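Inositol-1-monophosphatase (PDB 5ZHH) probably hydrolyses inositol monophosphates to free myo-inositol and inorganic phosphate. Local coordinates at residues L151-F160 / L178-S188. Sequence-based numbering, arbitrary orientation.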
ATOM      1  N   LEU A 151     -10.533  12.683  31.502  1.00 32.98           N
ATOM      2  CA  LEU A 151     -10.957  11.300  31.322  1.00 34.66           C
ATOM      3  C   LEU A 151     -12.243  11.218  30.506  1.00 32.03           C
ATOM      4  O   LEU A 151     -12.385  10.342  29.646  1.00 31.56           O
ATOM      5  CB  LEU A 151     -11.126  10.631  32.688  1.00 37.17           C
ATOM      6  CG  LEU A 151     -10.961   9.118  32.809  1.00 37.78           C
ATOM      7  CD1 LEU A 151      -9.704   8.634  32.108  1.00 33.89           C
ATOM      8  CD2 LEU A 151     -10.928   8.732  34.288  1.00 39.11           C
ATOM      9  N   SER A 152     -13.182  12.145  30.739  1.00 31.02           N
ATOM     10  CA  SER A 152     -14.436  12.157  29.984  1.00 32.60           C
ATOM     11  C   SER A 152     -14.234  12.372  28.488  1.00 33.18           C
ATOM     12  O   SER A 152     -15.140  12.074  27.701  1.00 36.02           O
ATOM     13  CB  SER A 152     -15.372  13.237  30.529  1.00 37.14           C
ATOM     14  OG  SER A 152     -14.863  14.534  30.261  1.00 40.27           O
ATOM     15  N   LYS A 153     -13.080  12.883  28.067  1.00 29.81           N
ATOM     16  CA  LYS A 153     -12.820  13.106  26.651  1.00 29.35           C
ATOM     17  C   LYS A 153     -11.850  12.083  26.080  1.00 29.26           C
ATOM     18  O   LYS A 153     -11.366  12.254  24.955  1.00 27.61           O
ATOM     19  CB  LYS A 153     -12.301  14.527  26.415  1.00 36.79           C
ATOM     20  CG  LYS A 153     -13.295  15.604  26.829  1.00 40.38           C
ATOM     21  CD  LYS A 153     -12.659  16.984  26.824  1.00 47.83           C
ATOM     22  CE  LYS A 153     -13.662  18.036  27.263  1.00 53.27           C
ATOM     23  NZ  LYS A 153     -14.902  17.976  26.447  1.00 56.94           N
ATOM     24  N   SER A 154     -11.548  11.034  26.832  1.00 31.12           N
ATOM     25  CA  SER A 154     -10.508  10.088  26.473  1.00 30.17           C
ATOM     26  C   SER A 154     -11.089   8.876  25.764  1.00 28.06           C
ATOM     27  O   SER A 154     -12.265   8.541  25.907  1.00 26.69           O
ATOM     28  CB  SER A 154      -9.747   9.631  27.723  1.00 34.46           C
ATOM     29  OG  SER A 154      -9.044  10.704  28.326  1.00 37.95           O
ATOM     30  N   LEU A 155     -10.233   8.228  24.979  1.00 24.01           N
ATOM     31  CA  LEU A 155     -10.511   6.934  24.375  1.00 24.82           C
ATOM     32  C   LEU A 155      -9.470   5.973  24.921  1.00 26.35           C
ATOM     33  O   LEU A 155      -8.268   6.246  24.831  1.00 26.70           O
ATOM     34  CB  LEU A 155     -10.438   6.994  22.845  1.00 24.46           C
ATOM     35  CG  LEU A 155     -10.797   5.706  22.095  1.00 24.69           C
ATOM     36  CD1 LEU A 155     -12.257   5.326  22.311  1.00 25.13           C
ATOM     37  CD2 LEU A 155     -10.488   5.834  20.604  1.00 24.30           C
ATOM     38  N   LEU A 156      -9.924   4.872  25.503  1.00 24.10           N
ATOM     39  CA  LEU A 156      -9.035   3.917  26.146  1.00 23.73           C
ATOM     40  C   LEU A 156      -9.124   2.563  25.454  1.00 20.64           C
ATOM     41  O   LEU A 156      -9.939   2.347  24.556  1.00 21.22           O
ATOM     42  CB  LEU A 156      -9.377   3.773  27.635  1.00 21.43           C
ATOM     43  CG  LEU A 156      -9.463   5.065  28.451  1.00 23.69           C
ATOM     44  CD1 LEU A 156      -9.812   4.715  29.904  1.00 22.42           C
ATOM     45  CD2 LEU A 156      -8.189   5.875  28.381  1.00 26.31           C
ATOM     46  N   VAL A 157      -8.260   1.646  25.886  1.00 22.34           N
ATOM     47  CA  VAL A 157      -8.279   0.273  25.394  1.00 23.24           C
ATOM     48  C   VAL A 157      -7.823  -0.635  26.528  1.00 22.16           C
ATOM     49  O   VAL A 157      -7.034  -0.233  27.386  1.00 24.64           O
ATOM     50  CB  VAL A 157      -7.399   0.123  24.120  1.00 23.41           C
ATOM     51  CG1 VAL A 157      -5.957   0.538  24.397  1.00 25.35           C
ATOM     52  CG2 VAL A 157      -7.471  -1.304  23.543  1.00 24.45           C
ATOM     53  N   THR A 158      -8.334  -1.863  26.540  1.00 21.11           N
ATOM     54  CA  THR A 158      -7.959  -2.829  27.561  1.00 22.25           C
ATOM     55  C   THR A 158      -8.098  -4.226  26.975  1.00 23.36           C
ATOM     56  O   THR A 158      -8.446  -4.400  25.802  1.00 23.65           O
ATOM     57  CB  THR A 158      -8.801  -2.664  28.849  1.00 23.83           C
ATOM     58  OG1 THR A 158      -8.200  -3.422  29.905  1.00 24.31           O
ATOM     59  CG2 THR A 158     -10.234  -3.152  28.651  1.00 24.70           C
ATOM     60  N   GLY A 159      -7.764  -5.225  27.785  1.00 24.91           N
ATOM     61  CA  GLY A 159      -7.862  -6.612  27.378  1.00 26.76           C
ATOM     62  C   GLY A 159      -8.277  -7.479  28.549  1.00 27.06           C
ATOM     63  O   GLY A 159      -8.417  -7.003  29.674  1.00 27.97           O
ATOM     64  N   PHE A 160      -8.461  -8.767  28.263  1.00 26.74           N
ATOM     65  CA  PHE A 160      -8.970  -9.715  29.245  1.00 28.36           C
ATOM     66  C   PHE A 160      -8.158 -10.996  29.133  1.00 29.97           C
ATOM     67  O   PHE A 160      -7.892 -11.470  28.025  1.00 32.35           O
ATOM     68  CB  PHE A 160     -10.473  -9.948  29.026  1.00 24.31           C
ATOM     69  CG  PHE A 160     -11.264  -8.671  29.053  1.00 27.73           C
ATOM     70  CD1 PHE A 160     -11.703  -8.138  30.262  1.00 25.45           C
ATOM     71  CD2 PHE A 160     -11.502  -7.961  27.887  1.00 29.72           C
ATOM     72  CE1 PHE A 160     -12.398  -6.944  30.293  1.00 26.12           C
ATOM     73  CE2 PHE A 160     -12.196  -6.761  27.912  1.00 27.52           C
ATOM     74  CZ  PHE A 160     -12.648  -6.255  29.117  1.00 26.82           C
ATOM     75  N   LEU A 178     -14.706   2.181  33.394  1.00 27.38           N
ATOM     76  CA  LEU A 178     -14.097   3.146  32.482  1.00 24.81           C
ATOM     77  C   LEU A 178     -14.963   3.410  31.255  1.00 26.56           C
ATOM     78  O   LEU A 178     -14.914   4.514  30.696  1.00 27.94           O
ATOM     79  CB  LEU A 178     -12.701   2.687  32.067  1.00 24.54           C
ATOM     80  CG  LEU A 178     -11.568   3.166  32.983  1.00 29.17           C
ATOM     81  CD1 LEU A 178     -11.686   4.673  33.244  1.00 28.49           C
ATOM     82  CD2 LEU A 178     -11.534   2.399  34.294  1.00 33.10           C
ATOM     83  N   THR A 179     -15.776   2.465  30.841  1.00 27.83           N
ATOM     84  CA  THR A 179     -16.672   2.683  29.723  1.00 28.57           C
ATOM     85  C   THR A 179     -17.704   3.750  30.069  1.00 29.36           C
ATOM     86  O   THR A 179     -18.171   4.442  29.224  1.00 28.32           O
ATOM     87  CB  THR A 179     -17.311   1.385  29.207  1.00 28.87           C
ATOM     88  OG1 THR A 179     -16.309   0.494  28.769  1.00 26.01           O
ATOM     89  CG2 THR A 179     -18.223   1.618  28.091  1.00 29.72           C
ATOM     90  N   HIS A 180     -18.031   3.857  31.339  1.00 31.81           N
ATOM     91  CA  HIS A 180     -18.949   4.872  31.805  1.00 31.46           C
ATOM     92  C   HIS A 180     -18.302   6.237  31.926  1.00 31.30           C
ATOM     93  O   HIS A 180     -18.912   7.196  31.676  1.00 35.81           O
ATOM     94  CB  HIS A 180     -19.475   4.504  33.155  1.00 30.00           C
ATOM     95  CG  HIS A 180     -20.908   4.124  33.147  1.00 30.00           C
ATOM     96  ND1 HIS A 180     -21.781   4.489  34.137  1.00 30.00           N
ATOM     97  CD2 HIS A 180     -21.611   3.372  32.284  1.00 30.00           C
ATOM     98  CE1 HIS A 180     -22.968   3.999  33.874  1.00 30.00           C
ATOM     99  NE2 HIS A 180     -22.894   3.333  32.741  1.00 30.00           N
ATOM    100  N   LEU A 181     -17.046   6.281  32.318  1.00 28.24           N
ATOM    101  CA  LEU A 181     -16.327   7.512  32.515  1.00 30.85           C
ATOM    102  C   LEU A 181     -15.596   8.111  31.309  1.00 31.58           C
ATOM    103  O   LEU A 181     -15.076   9.166  31.408  1.00 31.24           O
ATOM    104  CB  LEU A 181     -15.300   7.329  33.580  1.00 30.00           C
ATOM    105  CG  LEU A 181     -15.812   6.947  34.928  1.00 30.00           C
ATOM    106  CD1 LEU A 181     -14.631   6.686  35.781  1.00 30.00           C
ATOM    107  CD2 LEU A 181     -16.567   8.138  35.428  1.00 30.00           C
ATOM    108  N   THR A 182     -15.523   7.424  30.199  1.00 27.58           N
ATOM    109  CA  THR A 182     -14.818   7.966  29.073  1.00 26.77           C
ATOM    110  C   THR A 182     -15.666   7.952  27.839  1.00 27.04           C
ATOM    111  O   THR A 182     -16.788   7.643  27.900  1.00 30.35           O
ATOM    112  CB  THR A 182     -13.573   7.146  28.757  1.00 27.26           C
ATOM    113  OG1 THR A 182     -13.953   5.878  28.253  1.00 26.26           O
ATOM    114  CG2 THR A 182     -12.691   6.987  29.950  1.00 26.72           C
ATOM    115  N   GLN A 183     -15.072   8.280  26.707  1.00 24.11           N
ATOM    116  CA  GLN A 183     -15.759   8.223  25.436  1.00 26.06           C
ATOM    117  C   GLN A 183     -15.863   6.785  24.906  1.00 28.27           C
ATOM    118  O   GLN A 183     -16.523   6.550  23.982  1.00 31.58           O
ATOM    119  CB  GLN A 183     -15.107   9.098  24.392  1.00 30.81           C
ATOM    120  CG  GLN A 183     -15.167  10.553  24.712  1.00 30.84           C
ATOM    121  CD  GLN A 183     -14.532  11.390  23.650  1.00 35.15           C
ATOM    122  OE1 GLN A 183     -13.789  10.916  22.856  1.00 37.40           O
ATOM    123  NE2 GLN A 183     -14.838  12.640  23.645  1.00 36.98           N
ATOM    124  N   GLY A 184     -15.160   5.858  25.504  1.00 27.22           N
ATOM    125  CA  GLY A 184     -15.241   4.473  25.089  1.00 27.67           C
ATOM    126  C   GLY A 184     -13.965   3.733  25.417  1.00 26.88           C
ATOM    127  O   GLY A 184     -12.887   4.307  25.552  1.00 26.72           O
ATOM    128  N   VAL A 185     -14.096   2.418  25.551  1.00 26.53           N
ATOM    129  CA  VAL A 185     -12.968   1.528  25.787  1.00 26.97           C
ATOM    130  C   VAL A 185     -12.950   0.500  24.664  1.00 26.91           C
ATOM    131  O   VAL A 185     -13.888  -0.298  24.524  1.00 24.17           O
ATOM    132  CB  VAL A 185     -13.046   0.840  27.159  1.00 28.15           C
ATOM    133  CG1 VAL A 185     -11.808  -0.033  27.368  1.00 29.14           C
ATOM    134  CG2 VAL A 185     -13.176   1.885  28.273  1.00 25.49           C
ATOM    135  N   ARG A 186     -11.895   0.533  23.858  1.00 21.46           N
ATOM    136  CA  ARG A 186     -11.731  -0.413  22.772  1.00 20.95           C
ATOM    137  C   ARG A 186     -11.186  -1.739  23.299  1.00 24.40           C
ATOM    138  O   ARG A 186     -10.634  -1.822  24.402  1.00 25.98           O
ATOM    139  CB  ARG A 186     -10.770   0.175  21.727  1.00 22.08           C
ATOM    140  CG  ARG A 186     -11.252   1.517  21.153  1.00 24.96           C
ATOM    141  CD  ARG A 186     -12.461   1.303  20.245  1.00 25.89           C
ATOM    142  NE  ARG A 186     -13.092   2.542  19.790  1.00 25.48           N
ATOM    143  CZ  ARG A 186     -14.161   3.092  20.362  1.00 23.94           C
ATOM    144  NH1 ARG A 186     -14.682   4.211  19.874  1.00 23.44           N
ATOM    145  NH2 ARG A 186     -14.709   2.525  21.433  1.00 24.65           N
ATOM    146  N   ARG A 187     -11.334  -2.785  22.485  1.00 22.70           N
ATOM    147  CA  ARG A 187     -10.697  -4.079  22.736  1.00 24.67           C
ATOM    148  C   ARG A 187     -10.222  -4.583  21.374  1.00 24.98           C
ATOM    149  O   ARG A 187     -11.026  -5.037  20.554  1.00 24.46           O
ATOM    150  CB  ARG A 187     -11.647  -5.060  23.420  1.00 28.51           C
ATOM    151  CG  ARG A 187     -10.976  -6.184  24.238  1.00 30.74           C
ATOM    152  CD  ARG A 187     -10.159  -7.144  23.382  1.00 32.43           C
ATOM    153  NE  ARG A 187      -9.653  -8.318  24.103  1.00 29.03           N
ATOM    154  CZ  ARG A 187      -8.372  -8.504  24.427  1.00 31.14           C
ATOM    155  NH1 ARG A 187      -7.448  -7.591  24.105  1.00 24.17           N
ATOM    156  NH2 ARG A 187      -8.007  -9.615  25.064  1.00 34.72           N
ATOM    157  N   SER A 188      -8.916  -4.491  21.135  1.00 23.09           N
ATOM    158  CA  SER A 188      -8.340  -4.847  19.844  1.00 24.17           C
ATOM    159  C   SER A 188      -7.895  -6.295  19.785  1.00 27.92           C
ATOM    160  O   SER A 188      -7.972  -6.915  18.717  1.00 28.69           O
ATOM    161  CB  SER A 188      -7.128  -3.962  19.534  1.00 23.87           C
ATOM    162  OG  SER A 188      -6.014  -4.386  20.312  1.00 28.33           O
TER
HETATM  163  O   HOH W   1      -7.258  -4.763  23.213  1.00 25.82           O
HETATM  164  O   HOH W   2      -9.915 -12.187  25.857  1.00 39.74           O
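Leu156 and Val157 pair in parallel with Val185 and Arg186, joining the two strands of a beta-alpha-beta unit whose connecting helix, 172-181, ends at the contact; strand 185-186 is an edge strand of its sheet within the chain. Leu156 N donates almost straight to Gly184 O (178° at the hydrogen), and Leu156 O receives Arg186 N at 2.8 Å. On the face carrying Leu156 and Val185, Leu156 CD1 meets Leu178 CD1 at 3.8 Å and reaches Thr182 CG2, the two side chains crossing near a right angle; Trp207 and Leu256 add to this apolar cluster. Thr182 CG2 lies against Leu151 and Leu156, while OG1, held between backbone N and carbonyl carbon (chi1 69°), donates to Leu178 O and, by accepting from Gly184 N, closes an ST turn just past the helix. Beside the face that carries Val157 and Arg186, Leu155 CD1 sits 3.5 Å above the plane of the Arg186 guanidinium, over its centre; Arg186 NE bonds to Asn94 of the second subunit. Arg187, bent at chi2, runs alongside Phe160 in the opposite sense, its CG at the ring edge 3.9 Å from CE2, ring and guanidinium planes 79° apart. Gly159 CA lies over one guanidinium face, 3.4 Å from Arg187 NH1. Replacing Arg187 with a leucine would probably leave both in-plane waters without their guanidinium donor and weaken the link between the strand ends. One of these waters accepts from Arg187 NH1 and from Ser188 N (2.7 Å) and lies 2.9 Å from Thr158 O, to which it can donate; the other bridges Arg187 NH2 to Phe160 O.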